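Long-range contacts in cytolethal distending toxin protein B (Haemophilus ducreyi, PDB 1SR4), which probably acts as the DNase I-like nuclease subunit of a bacterial genotoxin, damaging the DNA of the cells it enters: residues D132-V137 and S171-G176; A109-S114 and S121-G126. All coordinates share one frame; numbering follows the deposited sequence.

Contact 1 (D132-V137 and S171-G176); sequences DVFFTV and SWMVVG
Gly176 meets Val137 where the chain turns a corner out of the sheet, at backbone angles (phi 163°, psi -157°) that call for a residue without a side chain. Gly176 CA sits 3.3 Å from Val137 O in a CA-H...O contact, in a spot where the carbonyl oxygen leaves no room for a beta carbon. The packing just beside it is equally close: Val137 and Val174 cross at about a right angle, with CG1 of Val137 only 3.4 Å from CG1 of Val174, tighter than usual for methyl groups.

Up to this corner the strands run parallel, joined by five backbone hydrogen bonds. Phe135 N to Met173 O, 2.8 Å, is almost straight, whereas Val137 N reaches Val175 O at 3.1 Å from above the carbonyl plane, a less direct approach beside the corner. The Phe135 ring turns its edge to Met173 O, which lies in the ring plane, and its CD2 passes 4.2 Å from Val174 CG2. On the sheet face of Val133, Phe135 and Val174, the side chain of Trp172 meets Val133 through CB (CB to CB 4.0 Å); with CG between the backbone N and the carbonyl carbon (chi1 49°), its indole swings off toward Phe158 and His221, and NE1 is bonded to Asn159. On the opposite face Met173 SD lies at the edge of the Phe134 ring, 5.5 Å from the centroid, a Met-aromatic contact.

Phe134, Met173 and Val175 pack against strand 7-11 of the second sheet, while Phe135, Val137, Trp172 and Val174 face helix 147-159. That helix connects the two parallel strands in a beta-alpha-beta crossover of the DNase I-like fold, and Gly176 opens the Gly-Asp-Phe-Asn sequence familiar from this nuclease family.

Contact 2 (A109-S114 and S121-G126); sequences AFIVHS and SRPAVG
Pro123 slides under the imidazole of His113 at the loop end of a beta hairpin, strands 108-112 and 124-129. Pro123 CB lies over one face of the ring, 4.0 Å from its centroid and displaced toward the rim near CD2, which makes a CH-pi contact. The two side chains run side by side and point the same way, because His113 carries CG beside its backbone N (chi1 -67°). Ile111 lines up with the proline in the same manner, its CG2 3.9 Å from Pro123 CB. That carbon thus serves both neighbours, and Pro123 CB also sits 3.4 Å from Val112 O.

Between the strands, Phe110 and Val112 form antiparallel hydrogen-bonded pairs with Gly126 and Ala124. Phe110 leads its ring away from the bare Gly126, to meet Phe158 edge-to-face. Arg122 points away from the opposing segment and forms a salt bridge with Asp11 of the protein C subunit.

Beyond Pro123 the contact turns polar. Ser114 OG and Ser121 OG approach to 3.2 Å, close enough for a hydrogen bond, though the proton may go elsewhere. More definite is a water that accepts from Ser114 OG at 2.7 Å and donates to Arg122 O, also at 2.7 Å.

How the contacts relate
Both contacts belong to the same six-stranded sheet and follow one another along the chain, their centres about 10 Å apart. Contact 1 is fully buried and central, contact 2 partly buried at the outermost strand 108-112. Strands 124-129 and 132-138 are sheet neighbours, and Thr136 N probably hydrogen-bonds to Val125 O at 2.8 Å. On the helix side Val137 CG1 touches Ala124 CB at 3.6 Å, and helix 147-159 covers both contacts. Their chemistry follows their place: contact 1 pairs parallel strands with largely apolar packing on both faces, whereas contact 2 is antiparallel and turns polar as it reaches the surface, where another subunit meets it.

Contact 1 (D132-V137 and S171-G176)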
ATOM      1  N   ASP B 132      20.685  -7.103 -13.947  1.00 18.63           N
ATOM      2  CA  ASP B 132      19.805  -5.951 -13.718  1.00 17.23           C
ATOM      3  C   ASP B 132      20.115  -5.336 -12.348  1.00 16.68           C
ATOM      4  O   ASP B 132      20.248  -6.049 -11.342  1.00 14.77           O
ATOM      5  CB  ASP B 132      18.341  -6.386 -13.775  1.00 18.67           C
ATOM      6  CG  ASP B 132      17.994  -7.087 -15.068  1.00 20.56           C
ATOM      7  OD1 ASP B 132      18.039  -6.438 -16.139  1.00 19.36           O
ATOM      8  OD2 ASP B 132      17.682  -8.295 -15.008  1.00 20.32           O
ATOM      9  N   VAL B 133      20.221  -4.012 -12.313  1.00 16.09           N
ATOM     10  CA  VAL B 133      20.546  -3.306 -11.082  1.00 15.33           C
ATOM     11  C   VAL B 133      19.402  -2.371 -10.729  1.00 15.78           C
ATOM     12  O   VAL B 133      18.914  -1.630 -11.584  1.00 15.46           O
ATOM     13  CB  VAL B 133      21.849  -2.503 -11.249  1.00 15.32           C
ATOM     14  CG1 VAL B 133      22.340  -2.000  -9.884  1.00 13.18           C
ATOM     15  CG2 VAL B 133      22.911  -3.393 -11.905  1.00 14.69           C
ATOM     16  N   PHE B 134      18.991  -2.409  -9.461  1.00 15.71           N
ATOM     17  CA  PHE B 134      17.864  -1.615  -8.978  1.00 13.67           C
ATOM     18  C   PHE B 134      18.243  -0.683  -7.835  1.00 13.39           C
ATOM     19  O   PHE B 134      18.718  -1.131  -6.804  1.00 13.72           O
ATOM     20  CB  PHE B 134      16.766  -2.577  -8.512  1.00 14.46           C
ATOM     21  CG  PHE B 134      16.336  -3.572  -9.563  1.00 11.27           C
ATOM     22  CD1 PHE B 134      15.318  -3.258 -10.467  1.00 10.72           C
ATOM     23  CD2 PHE B 134      16.934  -4.828  -9.636  1.00 13.00           C
ATOM     24  CE1 PHE B 134      14.897  -4.184 -11.429  1.00 10.81           C
ATOM     25  CE2 PHE B 134      16.527  -5.771 -10.587  1.00 13.28           C
ATOM     26  CZ  PHE B 134      15.504  -5.452 -11.489  1.00 13.13           C
ATOM     27  N   PHE B 135      18.010   0.615  -8.011  1.00 12.89           N
ATOM     28  CA  PHE B 135      18.332   1.606  -6.980  1.00 12.02           C
ATOM     29  C   PHE B 135      17.098   2.276  -6.366  1.00 12.01           C
ATOM     30  O   PHE B 135      16.078   2.459  -7.028  1.00 11.76           O
ATOM     31  CB  PHE B 135      19.185   2.742  -7.571  1.00 10.13           C
ATOM     32  CG  PHE B 135      20.568   2.335  -7.995  1.00 10.80           C
ATOM     33  CD1 PHE B 135      21.643   2.473  -7.119  1.00 10.85           C
ATOM     34  CD2 PHE B 135      20.803   1.848  -9.280  1.00 10.98           C
ATOM     35  CE1 PHE B 135      22.935   2.133  -7.518  1.00 12.62           C
ATOM     36  CE2 PHE B 135      22.083   1.506  -9.698  1.00 13.13           C
ATOM     37  CZ  PHE B 135      23.157   1.647  -8.819  1.00 13.53           C
ATOM     38  N   THR B 136      17.229   2.661  -5.102  1.00 12.18           N
ATOM     39  CA  THR B 136      16.198   3.404  -4.399  1.00 14.14           C
ATOM     40  C   THR B 136      16.837   4.785  -4.145  1.00 14.31           C
ATOM     41  O   THR B 136      17.988   4.871  -3.728  1.00 14.64           O
ATOM     42  CB  THR B 136      15.799   2.744  -3.024  1.00 13.94           C
ATOM     43  OG1 THR B 136      14.815   3.560  -2.373  1.00 16.20           O
ATOM     44  CG2 THR B 136      16.999   2.621  -2.088  1.00 15.52           C
ATOM     45  N   VAL B 137      16.107   5.858  -4.431  1.00 13.65           N
ATOM     46  CA  VAL B 137      16.610   7.206  -4.199  1.00 12.79           C
ATOM     47  C   VAL B 137      15.598   8.068  -3.480  1.00 11.27           C
ATOM     48  O   VAL B 137      14.384   7.828  -3.528  1.00  9.64           O
ATOM     49  CB  VAL B 137      16.951   7.968  -5.503  1.00 13.29           C
ATOM     50  CG1 VAL B 137      18.084   7.285  -6.222  1.00 15.64           C
ATOM     51  CG2 VAL B 137      15.687   8.078  -6.387  1.00 13.61           C
ATOM     52  N   SER B 171      21.523  -3.619 -17.150  1.00 17.04           N
ATOM     53  CA  SER B 171      20.395  -2.718 -17.274  1.00 15.67           C
ATOM     54  C   SER B 171      20.240  -2.198 -15.841  1.00 16.31           C
ATOM     55  O   SER B 171      20.479  -2.941 -14.890  1.00 15.83           O
ATOM     56  CB  SER B 171      19.133  -3.480 -17.688  1.00 16.71           C
ATOM     57  OG  SER B 171      19.136  -3.776 -19.072  1.00 18.84           O
ATOM     58  N   TRP B 172      19.874  -0.932 -15.676  1.00 15.75           N
ATOM     59  CA  TRP B 172      19.688  -0.378 -14.338  1.00 15.13           C
ATOM     60  C   TRP B 172      18.442   0.504 -14.285  1.00 16.27           C
ATOM     61  O   TRP B 172      18.061   1.113 -15.282  1.00 16.14           O
ATOM     62  CB  TRP B 172      20.916   0.410 -13.860  1.00 13.31           C
ATOM     63  CG  TRP B 172      21.481   1.434 -14.811  1.00 15.16           C
ATOM     64  CD1 TRP B 172      22.489   1.244 -15.711  1.00 15.77           C
ATOM     65  CD2 TRP B 172      21.124   2.820 -14.899  1.00 15.26           C
ATOM     66  NE1 TRP B 172      22.789   2.426 -16.344  1.00 17.42           N
ATOM     67  CE2 TRP B 172      21.966   3.409 -15.865  1.00 14.76           C
ATOM     68  CE3 TRP B 172      20.171   3.622 -14.253  1.00 16.38           C
ATOM     69  CZ2 TRP B 172      21.894   4.763 -16.202  1.00 16.44           C
ATOM     70  CZ3 TRP B 172      20.096   4.978 -14.591  1.00 16.15           C
ATOM     71  CH2 TRP B 172      20.956   5.529 -15.557  1.00 18.28           C
ATOM     72  N   MET B 173      17.826   0.551 -13.106  1.00 14.66           N
ATOM     73  CA  MET B 173      16.595   1.293 -12.858  1.00 15.52           C
ATOM     74  C   MET B 173      16.734   2.061 -11.534  1.00 15.10           C
ATOM     75  O   MET B 173      17.023   1.465 -10.503  1.00 15.31           O
ATOM     76  CB  MET B 173      15.467   0.279 -12.733  1.00 17.01           C
ATOM     77  CG  MET B 173      14.131   0.735 -13.174  1.00 22.96           C
ATOM     78  SD  MET B 173      12.965  -0.630 -12.983  1.00 23.91           S
ATOM     79  CE  MET B 173      11.513   0.281 -12.875  1.00 20.03           C
ATOM     80  N   VAL B 174      16.511   3.371 -11.571  1.00 14.43           N
ATOM     81  CA  VAL B 174      16.614   4.225 -10.390  1.00 13.45           C
ATOM     82  C   VAL B 174      15.174   4.602 -10.030  1.00 13.74           C
ATOM     83  O   VAL B 174      14.503   5.288 -10.792  1.00 13.32           O
ATOM     84  CB  VAL B 174      17.447   5.480 -10.717  1.00 12.71           C
ATOM     85  CG1 VAL B 174      17.566   6.363  -9.490  1.00 13.78           C
ATOM     86  CG2 VAL B 174      18.822   5.052 -11.212  1.00 12.85           C
ATOM     87  N   VAL B 175      14.714   4.142  -8.870  1.00 14.93           N
ATOM     88  CA  VAL B 175      13.328   4.345  -8.436  1.00 13.68           C
ATOM     89  C   VAL B 175      13.188   5.004  -7.071  1.00 12.40           C
ATOM     90  O   VAL B 175      13.827   4.596  -6.107  1.00 11.24           O
ATOM     91  CB  VAL B 175      12.604   2.986  -8.358  1.00 15.30           C
ATOM     92  CG1 VAL B 175      11.114   3.187  -8.118  1.00 14.15           C
ATOM     93  CG2 VAL B 175      12.873   2.192  -9.643  1.00 15.03           C
ATOM     94  N   GLY B 176      12.319   5.999  -6.971  1.00 12.18           N
ATOM     95  CA  GLY B 176      12.154   6.624  -5.680  1.00 11.62           C
ATOM     96  C   GLY B 176      11.485   7.972  -5.708  1.00 11.08           C
ATOM     97  O   GLY B 176      10.755   8.304  -6.635  1.00 11.06           O
TER

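Contact 2 (A109-S114 and S121-G126)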
ATOM      1  N   ALA B 109      25.796  -5.189  -4.081  1.00 19.03           N
ATOM      2  CA  ALA B 109      25.150  -3.932  -3.733  1.00 19.31           C
ATOM      3  C   ALA B 109      26.018  -2.813  -4.289  1.00 20.11           C
ATOM      4  O   ALA B 109      27.213  -3.019  -4.532  1.00 19.92           O
ATOM      5  CB  ALA B 109      25.015  -3.792  -2.229  1.00 18.90           C
ATOM      6  N   PHE B 110      25.406  -1.647  -4.501  1.00 18.48           N
ATOM      7  CA  PHE B 110      26.084  -0.466  -5.041  1.00 18.21           C
ATOM      8  C   PHE B 110      25.593   0.765  -4.297  1.00 19.69           C
ATOM      9  O   PHE B 110      24.400   0.890  -4.040  1.00 20.17           O
ATOM     10  CB  PHE B 110      25.706  -0.243  -6.508  1.00 19.79           C
ATOM     11  CG  PHE B 110      26.282  -1.238  -7.467  1.00 20.99           C
ATOM     12  CD1 PHE B 110      27.549  -1.053  -8.002  1.00 22.85           C
ATOM     13  CD2 PHE B 110      25.533  -2.330  -7.889  1.00 20.99           C
ATOM     14  CE1 PHE B 110      28.065  -1.944  -8.961  1.00 22.85           C
ATOM     15  CE2 PHE B 110      26.036  -3.225  -8.840  1.00 22.26           C
ATOM     16  CZ  PHE B 110      27.304  -3.027  -9.378  1.00 22.41           C
ATOM     17  N   ILE B 111      26.501   1.667  -3.950  1.00 18.84           N
ATOM     18  CA  ILE B 111      26.131   2.924  -3.320  1.00 19.05           C
ATOM     19  C   ILE B 111      26.742   3.980  -4.238  1.00 18.62           C
ATOM     20  O   ILE B 111      27.939   3.942  -4.512  1.00 18.33           O
ATOM     21  CB  ILE B 111      26.722   3.092  -1.889  1.00 20.50           C
ATOM     22  CG1 ILE B 111      25.978   2.207  -0.884  1.00 22.69           C
ATOM     23  CG2 ILE B 111      26.591   4.534  -1.442  1.00 19.38           C
ATOM     24  CD1 ILE B 111      26.408   0.762  -0.907  1.00 27.07           C
ATOM     25  N   VAL B 112      25.928   4.898  -4.740  1.00 16.45           N
ATOM     26  CA  VAL B 112      26.438   5.938  -5.626  1.00 16.63           C
ATOM     27  C   VAL B 112      26.030   7.314  -5.115  1.00 17.29           C
ATOM     28  O   VAL B 112      24.845   7.574  -4.867  1.00 16.94           O
ATOM     29  CB  VAL B 112      25.920   5.751  -7.066  1.00 16.25           C
ATOM     30  CG1 VAL B 112      26.532   6.796  -7.996  1.00 14.25           C
ATOM     31  CG2 VAL B 112      26.281   4.363  -7.558  1.00 17.33           C
ATOM     32  N   HIS B 113      27.023   8.184  -4.933  1.00 17.37           N
ATOM     33  CA  HIS B 113      26.773   9.536  -4.450  1.00 17.78           C
ATOM     34  C   HIS B 113      26.562  10.502  -5.594  1.00 17.46           C
ATOM     35  O   HIS B 113      26.961  10.228  -6.732  1.00 17.30           O
ATOM     36  CB  HIS B 113      27.951  10.029  -3.603  1.00 18.38           C
ATOM     37  CG  HIS B 113      28.124   9.280  -2.320  1.00 20.55           C
ATOM     38  ND1 HIS B 113      28.806   8.085  -2.241  1.00 21.58           N
ATOM     39  CD2 HIS B 113      27.653   9.530  -1.074  1.00 20.30           C
ATOM     40  CE1 HIS B 113      28.745   7.628  -1.002  1.00 23.24           C
ATOM     41  NE2 HIS B 113      28.051   8.486  -0.274  1.00 21.91           N
ATOM     42  N   SER B 114      25.926  11.630  -5.291  1.00 17.49           N
ATOM     43  CA  SER B 114      25.711  12.677  -6.281  1.00 16.92           C
ATOM     44  C   SER B 114      26.935  13.596  -6.117  1.00 18.28           C
ATOM     45  O   SER B 114      27.837  13.267  -5.354  1.00 15.88           O
ATOM     46  CB  SER B 114      24.422  13.432  -5.976  1.00 16.46           C
ATOM     47  OG  SER B 114      24.392  13.849  -4.618  1.00 16.79           O
ATOM     48  N   SER B 121      22.786  15.643   0.991  1.00 19.66           N
ATOM     49  CA  SER B 121      22.064  14.810   0.059  1.00 18.51           C
ATOM     50  C   SER B 121      22.278  13.348   0.423  1.00 17.28           C
ATOM     51  O   SER B 121      23.229  12.989   1.135  1.00 17.66           O
ATOM     52  CB  SER B 121      22.524  15.082  -1.375  1.00 18.27           C
ATOM     53  OG  SER B 121      23.878  14.734  -1.553  1.00 20.00           O
ATOM     54  N   ARG B 122      21.373  12.507  -0.060  1.00 16.97           N
ATOM     55  CA  ARG B 122      21.410  11.063   0.189  1.00 14.79           C
ATOM     56  C   ARG B 122      21.859  10.314  -1.071  1.00 13.67           C
ATOM     57  O   ARG B 122      21.466  10.666  -2.199  1.00 13.27           O
ATOM     58  CB  ARG B 122      20.016  10.584   0.600  1.00 15.70           C
ATOM     59  CG  ARG B 122      19.498  11.203   1.906  1.00 18.13           C
ATOM     60  CD  ARG B 122      17.984  11.018   2.029  1.00 16.03           C
ATOM     61  NE  ARG B 122      17.227  11.961   1.204  1.00 16.89           N
ATOM     62  CZ  ARG B 122      17.014  13.240   1.521  1.00 19.05           C
ATOM     63  NH1 ARG B 122      17.500  13.740   2.648  1.00 17.37           N
ATOM     64  NH2 ARG B 122      16.290  14.015   0.722  1.00 17.64           N
ATOM     65  N   PRO B 123      22.680   9.268  -0.905  1.00 11.69           N
ATOM     66  CA  PRO B 123      23.151   8.508  -2.062  1.00 12.23           C
ATOM     67  C   PRO B 123      22.105   7.548  -2.599  1.00 11.92           C
ATOM     68  O   PRO B 123      21.105   7.258  -1.937  1.00 14.24           O
ATOM     69  CB  PRO B 123      24.360   7.754  -1.505  1.00 12.52           C
ATOM     70  CG  PRO B 123      23.887   7.414  -0.102  1.00 12.19           C
ATOM     71  CD  PRO B 123      23.256   8.732   0.351  1.00 12.10           C
ATOM     72  N   ALA B 124      22.323   7.057  -3.810  1.00 11.87           N
ATOM     73  CA  ALA B 124      21.404   6.073  -4.363  1.00 11.46           C
ATOM     74  C   ALA B 124      21.942   4.758  -3.794  1.00 13.92           C
ATOM     75  O   ALA B 124      23.169   4.565  -3.729  1.00 13.59           O
ATOM     76  CB  ALA B 124      21.477   6.064  -5.891  1.00 11.46           C
ATOM     77  N   VAL B 125      21.050   3.871  -3.360  1.00 11.63           N
ATOM     78  CA  VAL B 125      21.460   2.579  -2.808  1.00 13.23           C
ATOM     79  C   VAL B 125      20.800   1.537  -3.702  1.00 13.98           C
ATOM     80  O   VAL B 125      19.609   1.636  -3.998  1.00 13.01           O
ATOM     81  CB  VAL B 125      20.976   2.429  -1.346  1.00 13.26           C
ATOM     82  CG1 VAL B 125      21.359   1.051  -0.786  1.00 14.13           C
ATOM     83  CG2 VAL B 125      21.599   3.531  -0.490  1.00 12.83           C
ATOM     84  N   GLY B 126      21.564   0.549  -4.154  1.00 13.68           N
ATOM     85  CA  GLY B 126      20.972  -0.434  -5.046  1.00 12.68           C
ATOM     86  C   GLY B 126      21.509  -1.844  -4.974  1.00 12.80           C
ATOM     87  O   GLY B 126      22.545  -2.118  -4.354  1.00 12.88           O
TER
HETATM   88  O   HOH W   1      22.162  12.597  -3.882  1.00 15.21           O